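Local coordinates for Cas13d (uncultured Ruminococcus sp, PDB 6IV9), which binds CRISPR RNA and, as a Cas13d effector, probably uses its two HEPN domains to mature that guide and cleave target RNA, at residues S523-I528 against K551-S556; I170-N175 against E530-M535; D494-S499 against S556-N561. The protein carries 2 engineered substitutions. All blocks are in the same frame, centred on the assembly; numbering follows the deposited sequence.

In the fold
Helix 511-535 is the element common to contacts 1 and 2, and contact 3 is joined to contact 1 through Ser-556. Contacts 1 and 2 are buried, whereas contact 3 is only partly so. In contact 1, at 523-528 and 551-556, rings and aliphatic carbons dominate, with one serine hydroxyl among them. Contact 2 is also apolar between its two helices, but one side of it is given over to RNA, and polar side chains appear there. Contact 3 combines a leucine-isoleucine pair with a partly exposed arginine that bonds to a backbone carbonyl. Asn-527 and Asn-175 tie contacts 1 and 2 together, while Phe-525 touches Phe-498 between contacts 1 and 3.

Contact 1: S523-I528 against K551-S556; sequences SKFDNI and KLFNDS. With nucleotides of chain B.
Phe-525 and Phe-553 bring the two segments together ring against ring. Their planes are near parallel, 21° apart, but slid so far that they barely overlap. The centroids are 5.3 Å apart, and the touching is done by Phe-525 CE1 and Phe-553 CE1, 3.2 Å apart. With CG anti to the carbonyl carbon (chi1 -80°), the Phe-525 ring leans beyond its own helix to meet its partner. Ile-528 adds an aliphatic contact, its CD1 lying 3.6 Å from Phe-553 CE1. An isoleucine suits the place because its second branch, CG2, covers Ser-556.

Here the chain folds back, through a loop ending in a 3-10 segment, so that the start of helix 556-570 lies against helix 511-535. Tyr-304 meets the Phe-553 ring edge-to-face from outside the pair.

Among the residues that touch, the polar one is Ser-556. Its OG donates to Phe-553 O over 2.6 Å, and the same oxygen also accepts from Ser-556 N, so two bonds grip it. A small hydroxyl fits because its hydrogen bond is made at home: OG can then sit 3.3 Å from Ile-528 CG2 and lie in plane at the edge of the Phe-525 ring without carrying an unsatisfied donor into an apolar setting. Asn-527 points away from 551-556; its ND2 lies 3.5 Å from O2 of U23 of chain B, without a hydrogen bond to it.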
# COMPACT_ATOMS: atom_id res chain seq x y z
N SER A 523 -11.22 1.81 2.20
CA SER A 523 -12.22 0.75 1.98
C SER A 523 -12.73 0.19 3.32
O SER A 523 -13.91 0.02 3.46
CB SER A 523 -11.60 -0.32 1.14
OG SER A 523 -12.54 -1.33 0.91
N LYS A 524 -11.84 -0.09 4.26
CA LYS A 524 -12.25 -0.66 5.56
C LYS A 524 -13.12 0.33 6.34
O LYS A 524 -14.13 -0.07 6.85
CB LYS A 524 -11.03 -1.15 6.33
CG LYS A 524 -10.15 -2.13 5.58
CD LYS A 524 -10.90 -3.22 4.88
CE LYS A 524 -10.04 -4.02 3.93
NZ LYS A 524 -10.71 -5.26 3.50
N PHE A 525 -12.73 1.60 6.41
CA PHE A 525 -13.56 2.59 7.14
C PHE A 525 -14.92 2.73 6.47
O PHE A 525 -15.90 2.87 7.14
CB PHE A 525 -12.82 3.92 7.30
CG PHE A 525 -11.81 3.94 8.42
CD1 PHE A 525 -12.21 4.07 9.73
CD2 PHE A 525 -10.46 3.85 8.16
CE1 PHE A 525 -11.29 4.09 10.75
CE2 PHE A 525 -9.54 3.87 9.19
CZ PHE A 525 -9.95 4.00 10.48
N ASP A 526 -14.95 2.70 5.15
CA ASP A 526 -16.22 2.83 4.40
C ASP A 526 -17.13 1.65 4.76
O ASP A 526 -18.30 1.86 4.97
CB ASP A 526 -15.93 2.86 2.90
CG ASP A 526 -16.97 3.55 2.05
OD1 ASP A 526 -17.89 4.12 2.60
OD2 ASP A 526 -16.83 3.52 0.84
N ASN A 527 -16.57 0.46 4.83
CA ASN A 527 -17.36 -0.74 5.20
C ASN A 527 -17.87 -0.62 6.64
O ASN A 527 -19.02 -0.91 6.89
CB ASN A 527 -16.54 -2.01 5.05
CG ASN A 527 -16.36 -2.41 3.61
OD1 ASN A 527 -17.17 -2.08 2.78
ND2 ASN A 527 -15.30 -3.12 3.31
N ILE A 528 -17.00 -0.20 7.54
CA ILE A 528 -17.37 -0.07 8.97
C ILE A 528 -18.50 0.95 9.10
O ILE A 528 -19.44 0.68 9.78
CB ILE A 528 -16.14 0.31 9.81
CG1 ILE A 528 -15.09 -0.80 9.82
CG2 ILE A 528 -16.56 0.72 11.21
CD1 ILE A 528 -13.73 -0.37 10.24
N LYS A 551 -14.00 3.72 20.11
CA LYS A 551 -14.97 4.83 19.93
C LYS A 551 -14.68 5.62 18.65
O LYS A 551 -15.59 6.19 18.10
CB LYS A 551 -14.88 5.80 21.10
CG LYS A 551 -15.30 5.19 22.42
CD LYS A 551 -16.67 4.64 22.35
CE LYS A 551 -17.38 4.68 23.68
NZ LYS A 551 -18.45 3.66 23.71
N LEU A 552 -13.45 5.58 18.18
CA LEU A 552 -13.04 6.32 16.96
C LEU A 552 -13.88 5.86 15.77
O LEU A 552 -14.23 6.67 14.98
CB LEU A 552 -11.57 6.04 16.67
CG LEU A 552 -11.07 6.58 15.34
CD1 LEU A 552 -10.84 8.06 15.42
CD2 LEU A 552 -9.81 5.87 14.90
N PHE A 553 -14.25 4.58 15.73
CA PHE A 553 -15.00 3.96 14.60
C PHE A 553 -16.40 4.55 14.44
O PHE A 553 -16.99 4.46 13.39
CB PHE A 553 -14.95 2.45 14.67
CG PHE A 553 -13.59 1.95 14.31
CD1 PHE A 553 -13.16 2.00 13.00
CD2 PHE A 553 -12.71 1.52 15.28
CE1 PHE A 553 -11.90 1.57 12.67
CE2 PHE A 553 -11.45 1.09 14.94
CZ PHE A 553 -11.05 1.13 13.64
N ASN A 554 -16.88 5.24 15.46
CA ASN A 554 -18.19 5.93 15.35
C ASN A 554 -18.08 7.06 14.31
O ASN A 554 -19.09 7.48 13.80
CB ASN A 554 -18.71 6.42 16.69
CG ASN A 554 -19.16 5.29 17.58
OD1 ASN A 554 -19.87 4.40 17.14
ND2 ASN A 554 -18.73 5.30 18.82
N ASP A 555 -16.86 7.52 14.04
CA ASP A 555 -16.61 8.63 13.09
C ASP A 555 -16.10 8.08 11.76
O ASP A 555 -15.50 8.83 11.02
CB ASP A 555 -15.67 9.66 13.70
CG ASP A 555 -16.28 11.04 13.80
OD1 ASP A 555 -17.35 11.26 13.23
OD2 ASP A 555 -15.66 11.90 14.43
N SER A 556 -16.43 6.83 11.47
CA SER A 556 -15.94 6.08 10.29
C SER A 556 -16.30 6.81 9.01
O SER A 556 -15.50 6.84 8.09
CB SER A 556 -16.40 4.67 10.27
OG SER A 556 -15.65 3.92 11.17
P U B 23 -20.45 -11.79 0.93
OP1 U B 23 -21.62 -11.18 1.59
OP2 U B 23 -20.09 -11.46 -0.43
O5' U B 23 -19.21 -11.40 1.87
C5' U B 23 -17.84 -11.46 1.42
C4' U B 23 -17.01 -10.51 2.28
O4' U B 23 -17.42 -9.16 1.93
C3' U B 23 -17.28 -10.63 3.79
O3' U B 23 -16.08 -10.49 4.51
C2' U B 23 -18.20 -9.48 4.09
O2' U B 23 -18.22 -9.07 5.45
C1' U B 23 -17.70 -8.42 3.10
N1 U B 23 -18.77 -7.45 2.80
C2 U B 23 -18.61 -6.14 3.22
O2 U B 23 -17.63 -5.75 3.80
N3 U B 23 -19.68 -5.32 2.98
C4 U B 23 -20.86 -5.65 2.39
O4 U B 23 -21.73 -4.80 2.27
C5 U B 23 -20.94 -7.02 1.96
C6 U B 23 -19.91 -7.84 2.16

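Contact 2: I170-N175 against E530-M535; sequences IQLIYN and EFLKIM. With nucleotides of chain B.
Phe-531 and Leu-172 face each other where helices 168-197 and 511-535 run antiparallel at 162°, their axes 9.9 Å apart. From Phe-531 CB, 3.9 Å from Leu-172 CB, the side chain heads to the other helix. CD2 passes near the backbone of Leu-172, whose N lies over one face of the ring, offset toward the rim. Gln-171 CB lies over the face in a CH-pi contact, 4.0 Å from the centroid and nearest to CZ. CE2 has O2 of U23 of chain B nearby, and Asn-175 ND2 lies at the ring edge. CZ ends 3.6 Å from N3 of U23.

Leu-172, its CG anti to the backbone N (chi1 -180°), sets CD1 against both Leu-532 CD2, at 3.7 Å, and Met-535 CE.

Gln-171 OE1 accepts a 2.7 Å bond from the ribose O2' of U23, while NE2 is held by Asn-167 O. Gln-171 CG lies 3.2 Å from O4' of C24 of chain B, whose C5' sits over a face of Tyr-174. Asn-175 donates through ND2 to Gln-171 O and accepts at OD1 from Asn-527. The apolar seam packs the helices together, and the amide accepts a bond from a 2'-hydroxyl, which DNA lacks, consistent with guide RNA binding.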
# COMPACT_ATOMS: atom_id res chain seq x y z
N ILE A 170 -19.63 -9.21 13.48
CA ILE A 170 -18.36 -9.90 13.10
C ILE A 170 -17.84 -9.34 11.77
O ILE A 170 -16.66 -9.28 11.60
CB ILE A 170 -18.52 -11.43 13.12
CG1 ILE A 170 -17.16 -12.13 13.13
CG2 ILE A 170 -19.43 -11.94 12.02
CD1 ILE A 170 -16.26 -11.61 14.20
N GLN A 171 -18.74 -9.01 10.85
CA GLN A 171 -18.31 -8.46 9.54
C GLN A 171 -17.66 -7.08 9.75
O GLN A 171 -16.67 -6.80 9.12
CB GLN A 171 -19.48 -8.47 8.56
CG GLN A 171 -19.97 -9.87 8.22
CD GLN A 171 -21.04 -9.84 7.16
OE1 GLN A 171 -20.82 -9.40 6.05
NE2 GLN A 171 -22.21 -10.29 7.53
N LEU A 172 -18.24 -6.27 10.62
CA LEU A 172 -17.63 -4.96 10.92
C LEU A 172 -16.25 -5.20 11.56
O LEU A 172 -15.30 -4.60 11.13
CB LEU A 172 -18.54 -4.21 11.89
CG LEU A 172 -18.09 -2.82 12.33
CD1 LEU A 172 -19.26 -2.03 12.89
CD2 LEU A 172 -16.98 -2.91 13.33
N ILE A 173 -16.18 -6.14 12.49
CA ILE A 173 -14.92 -6.45 13.22
C ILE A 173 -13.82 -6.93 12.26
O ILE A 173 -12.73 -6.44 12.38
CB ILE A 173 -15.16 -7.48 14.33
CG1 ILE A 173 -15.99 -6.89 15.46
CG2 ILE A 173 -13.84 -8.03 14.82
CD1 ILE A 173 -16.54 -7.91 16.41
N TYR A 174 -14.14 -7.77 11.28
CA TYR A 174 -13.12 -8.26 10.30
C TYR A 174 -12.54 -7.07 9.54
O TYR A 174 -11.40 -7.13 9.16
CB TYR A 174 -13.61 -9.43 9.44
CG TYR A 174 -13.30 -10.77 10.04
CD1 TYR A 174 -13.95 -11.18 11.17
CD2 TYR A 174 -12.29 -11.58 9.55
CE1 TYR A 174 -13.66 -12.39 11.78
CE2 TYR A 174 -11.99 -12.80 10.14
CZ TYR A 174 -12.68 -13.20 11.27
OH TYR A 174 -12.41 -14.37 11.91
N ASN A 175 -13.35 -6.05 9.30
CA ASN A 175 -12.86 -4.82 8.63
C ASN A 175 -11.82 -4.14 9.53
O ASN A 175 -10.85 -3.64 9.00
CB ASN A 175 -14.00 -3.93 8.18
CG ASN A 175 -14.54 -4.38 6.84
OD1 ASN A 175 -13.94 -4.12 5.82
ND2 ASN A 175 -15.64 -5.09 6.84
N GLU A 530 -20.75 1.71 6.92
CA GLU A 530 -21.97 1.09 6.37
C GLU A 530 -22.56 0.06 7.34
O GLU A 530 -23.74 0.04 7.49
CB GLU A 530 -21.71 0.53 4.98
CG GLU A 530 -22.91 0.60 4.07
CD GLU A 530 -23.56 1.97 3.90
OE1 GLU A 530 -22.87 2.97 3.97
OE2 GLU A 530 -24.76 2.00 3.68
N PHE A 531 -21.73 -0.77 7.96
CA PHE A 531 -22.25 -1.77 8.93
C PHE A 531 -22.92 -1.06 10.11
O PHE A 531 -23.95 -1.51 10.55
CB PHE A 531 -21.17 -2.76 9.34
CG PHE A 531 -20.93 -3.84 8.33
CD1 PHE A 531 -21.95 -4.70 7.95
CD2 PHE A 531 -19.71 -3.96 7.70
CE1 PHE A 531 -21.74 -5.67 6.99
CE2 PHE A 531 -19.50 -4.94 6.75
CZ PHE A 531 -20.51 -5.79 6.40
N LEU A 532 -22.31 0.01 10.62
CA LEU A 532 -22.93 0.74 11.76
C LEU A 532 -24.27 1.30 11.31
O LEU A 532 -25.22 1.18 12.01
CB LEU A 532 -22.00 1.87 12.20
CG LEU A 532 -20.77 1.45 12.98
CD1 LEU A 532 -19.85 2.62 13.22
CD2 LEU A 532 -21.15 0.81 14.30
N LYS A 533 -24.31 1.91 10.14
CA LYS A 533 -25.56 2.49 9.61
C LYS A 533 -26.65 1.42 9.49
O LYS A 533 -27.77 1.70 9.83
CB LYS A 533 -25.28 3.18 8.28
CG LYS A 533 -26.51 3.73 7.60
CD LYS A 533 -26.22 4.53 6.37
CE LYS A 533 -25.07 5.47 6.55
NZ LYS A 533 -25.26 6.70 5.74
N ILE A 534 -26.31 0.23 9.03
CA ILE A 534 -27.32 -0.85 8.89
C ILE A 534 -27.81 -1.26 10.29
O ILE A 534 -29.00 -1.32 10.48
CB ILE A 534 -26.73 -2.05 8.15
CG1 ILE A 534 -26.66 -1.79 6.64
CG2 ILE A 534 -27.48 -3.32 8.46
CD1 ILE A 534 -25.59 -2.59 5.96
N MET A 535 -26.89 -1.49 11.21
CA MET A 535 -27.27 -1.94 12.57
C MET A 535 -28.14 -0.90 13.28
O MET A 535 -29.02 -1.29 14.01
CB MET A 535 -26.04 -2.29 13.41
CG MET A 535 -25.43 -3.60 12.99
SD MET A 535 -24.11 -4.21 14.03
CE MET A 535 -22.83 -3.05 13.59
P U B 23 -20.45 -11.79 0.93
OP1 U B 23 -21.62 -11.18 1.59
OP2 U B 23 -20.09 -11.46 -0.43
O5' U B 23 -19.21 -11.40 1.87
C5' U B 23 -17.84 -11.46 1.42
C4' U B 23 -17.01 -10.51 2.28
O4' U B 23 -17.42 -9.16 1.93
C3' U B 23 -17.28 -10.63 3.79
O3' U B 23 -16.08 -10.49 4.51
C2' U B 23 -18.20 -9.48 4.09
O2' U B 23 -18.22 -9.07 5.45
C1' U B 23 -17.70 -8.42 3.10
N1 U B 23 -18.77 -7.45 2.80
C2 U B 23 -18.61 -6.14 3.22
O2 U B 23 -17.63 -5.75 3.80
N3 U B 23 -19.68 -5.32 2.98
C4 U B 23 -20.86 -5.65 2.39
O4 U B 23 -21.73 -4.80 2.27
C5 U B 23 -20.94 -7.02 1.96
C6 U B 23 -19.91 -7.84 2.16
P C B 24 -15.20 -11.76 4.85
OP1 C B 24 -13.94 -11.27 5.41
OP2 C B 24 -15.29 -12.72 3.78
O5' C B 24 -15.98 -12.46 6.05
C5' C B 24 -15.68 -12.12 7.41
C4' C B 24 -16.57 -12.88 8.36
O4' C B 24 -17.93 -12.38 8.26
C3' C B 24 -16.70 -14.34 8.07
O3' C B 24 -15.59 -15.00 8.62
C2' C B 24 -18.00 -14.68 8.79
O2' C B 24 -17.81 -14.82 10.18
C1' C B 24 -18.84 -13.47 8.43
N1 C B 24 -19.67 -13.60 7.20
C2 C B 24 -20.97 -14.12 7.33
O2 C B 24 -21.36 -14.49 8.45
N3 C B 24 -21.74 -14.23 6.22
C4 C B 24 -21.29 -13.78 5.04
N4 C B 24 -22.11 -13.83 3.98
C5 C B 24 -19.99 -13.22 4.89
C6 C B 24 -19.21 -13.16 5.99

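Contact 3: D494-S499 against S556-N561; sequences DLLYFS and SQRITN
The approach to helix 497-505, with Leu-496 at its N-cap position, packs here against the first turns of helix 556-570. Leu-496 reaches across to Arg-558 and Ile-559. Its CD2 sits over the centre of one face of the Arg-558 guanidinium, 3.5 Å from CZ, while CD1 rests 3.7 Å from Ile-559 CG1; a branched leucine can serve both a flat cation and an aliphatic chain at once.

Arg-558 is extended throughout, its CG swung directly away from its own amide nitrogen (chi1 180°), and this length carries its end from the helix to the loop. There NH2 donates to Asp-494 O over 3.0 Å, at an N-H...O angle of 147°. The donor stands well above the carbonyl plane, 62° out of it, away from the lone-pair directions. NE forms a salt bridge with Glu-562, and a water links NE and Asp-494 O through weak bonds. Replacing Arg-558 with a leucine would probably leave Glu-562 without its cationic mate and Asp-494 O without the NH2 bond.

More loosely, Ile-559 CG2 lies 4.4 Å from Phe-498 CD2. Glu-562, one turn on from Arg-558, accepts at its other carboxylate oxygen from Leu-496 N and Ser-499 OG, fastening the start of helix 497-505. Helix 511-535 lies beside helix 556-570, where Thr-560 touches Phe-525, and helix 312-330 packs on Leu-495.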
# COMPACT_ATOMS: atom_id res chain seq x y z
N ASP A 494 -9.73 21.08 9.72
CA ASP A 494 -10.91 20.33 9.24
C ASP A 494 -10.73 18.82 9.39
O ASP A 494 -11.70 18.12 9.19
CB ASP A 494 -11.17 20.56 7.75
CG ASP A 494 -11.54 21.98 7.38
OD1 ASP A 494 -12.05 22.69 8.24
OD2 ASP A 494 -11.31 22.35 6.22
N LEU A 495 -9.53 18.36 9.74
CA LEU A 495 -9.27 16.89 9.78
C LEU A 495 -9.12 16.38 11.22
O LEU A 495 -8.65 17.10 12.05
CB LEU A 495 -7.98 16.61 9.01
CG LEU A 495 -7.88 17.17 7.60
CD1 LEU A 495 -6.57 16.78 6.94
CD2 LEU A 495 -9.06 16.75 6.75
N LEU A 496 -9.48 15.12 11.45
CA LEU A 496 -9.27 14.47 12.76
C LEU A 496 -7.78 14.18 12.92
O LEU A 496 -7.10 14.07 11.92
CB LEU A 496 -10.05 13.15 12.81
CG LEU A 496 -11.56 13.29 12.68
CD1 LEU A 496 -12.23 11.93 12.70
CD2 LEU A 496 -12.11 14.18 13.76
N TYR A 497 -7.32 14.02 14.15
CA TYR A 497 -5.90 13.70 14.43
C TYR A 497 -5.55 12.33 13.85
O TYR A 497 -4.44 12.15 13.39
CB TYR A 497 -5.55 13.99 15.89
CG TYR A 497 -5.35 15.46 16.08
CD1 TYR A 497 -4.23 16.09 15.58
CD2 TYR A 497 -6.32 16.25 16.65
CE1 TYR A 497 -4.05 17.45 15.69
CE2 TYR A 497 -6.16 17.62 16.78
CZ TYR A 497 -5.01 18.22 16.30
OH TYR A 497 -4.85 19.56 16.40
N PHE A 498 -6.50 11.41 13.86
CA PHE A 498 -6.20 10.07 13.31
C PHE A 498 -5.83 10.21 11.82
O PHE A 498 -4.87 9.61 11.42
CB PHE A 498 -7.35 9.10 13.53
CG PHE A 498 -7.04 7.72 13.03
CD1 PHE A 498 -6.40 6.80 13.83
CD2 PHE A 498 -7.32 7.36 11.73
CE1 PHE A 498 -6.09 5.54 13.35
CE2 PHE A 498 -7.02 6.10 11.25
CZ PHE A 498 -6.39 5.20 12.07
N SER A 499 -6.58 11.02 11.08
CA SER A 499 -6.34 11.26 9.64
C SER A 499 -4.98 11.94 9.45
O SER A 499 -4.26 11.55 8.59
CB SER A 499 -7.43 12.12 9.06
OG SER A 499 -8.68 11.56 9.30
N SER A 556 -16.43 6.83 11.47
CA SER A 556 -15.94 6.08 10.29
C SER A 556 -16.30 6.81 9.01
O SER A 556 -15.50 6.84 8.09
CB SER A 556 -16.40 4.67 10.27
OG SER A 556 -15.65 3.92 11.17
N GLN A 557 -17.53 7.32 8.93
CA GLN A 557 -17.83 8.27 7.70
C GLN A 557 -16.90 9.45 7.36
O GLN A 557 -16.45 9.64 6.28
CB GLN A 557 -19.29 8.72 7.74
CG GLN A 557 -19.72 9.51 6.51
CD GLN A 557 -19.64 8.70 5.24
OE1 GLN A 557 -18.63 8.69 4.53
NE2 GLN A 557 -20.73 8.02 4.92
N ARG A 558 -16.61 10.21 8.40
CA ARG A 558 -15.69 11.36 8.33
C ARG A 558 -14.28 10.84 8.03
O ARG A 558 -13.64 11.39 7.17
CB ARG A 558 -15.71 12.07 9.67
CG ARG A 558 -14.80 13.27 9.73
CD ARG A 558 -15.02 14.11 10.95
NE ARG A 558 -14.19 15.28 10.81
CZ ARG A 558 -14.06 16.20 11.74
NH1 ARG A 558 -14.88 16.21 12.76
NH2 ARG A 558 -13.11 17.09 11.64
N ILE A 559 -13.85 9.78 8.70
CA ILE A 559 -12.48 9.25 8.46
C ILE A 559 -12.35 8.78 7.00
O ILE A 559 -11.37 9.10 6.38
CB ILE A 559 -12.14 8.14 9.46
CG1 ILE A 559 -12.12 8.67 10.89
CG2 ILE A 559 -10.84 7.47 9.09
CD1 ILE A 559 -12.17 7.60 11.94
N THR A 560 -13.36 8.11 6.48
CA THR A 560 -13.28 7.64 5.08
C THR A 560 -13.09 8.84 4.15
O THR A 560 -12.25 8.78 3.28
CB THR A 560 -14.58 6.95 4.67
OG1 THR A 560 -14.82 5.85 5.53
CG2 THR A 560 -14.56 6.44 3.25
N ASN A 561 -13.85 9.90 4.36
CA ASN A 561 -13.76 11.11 3.50
C ASN A 561 -12.39 11.80 3.66
O ASN A 561 -11.82 12.18 2.67
CB ASN A 561 -14.88 12.09 3.82
CG ASN A 561 -16.25 11.52 3.54
OD1 ASN A 561 -16.40 10.61 2.75
ND2 ASN A 561 -17.27 12.06 4.18
O HOH W 1 -13.82 16.08 7.53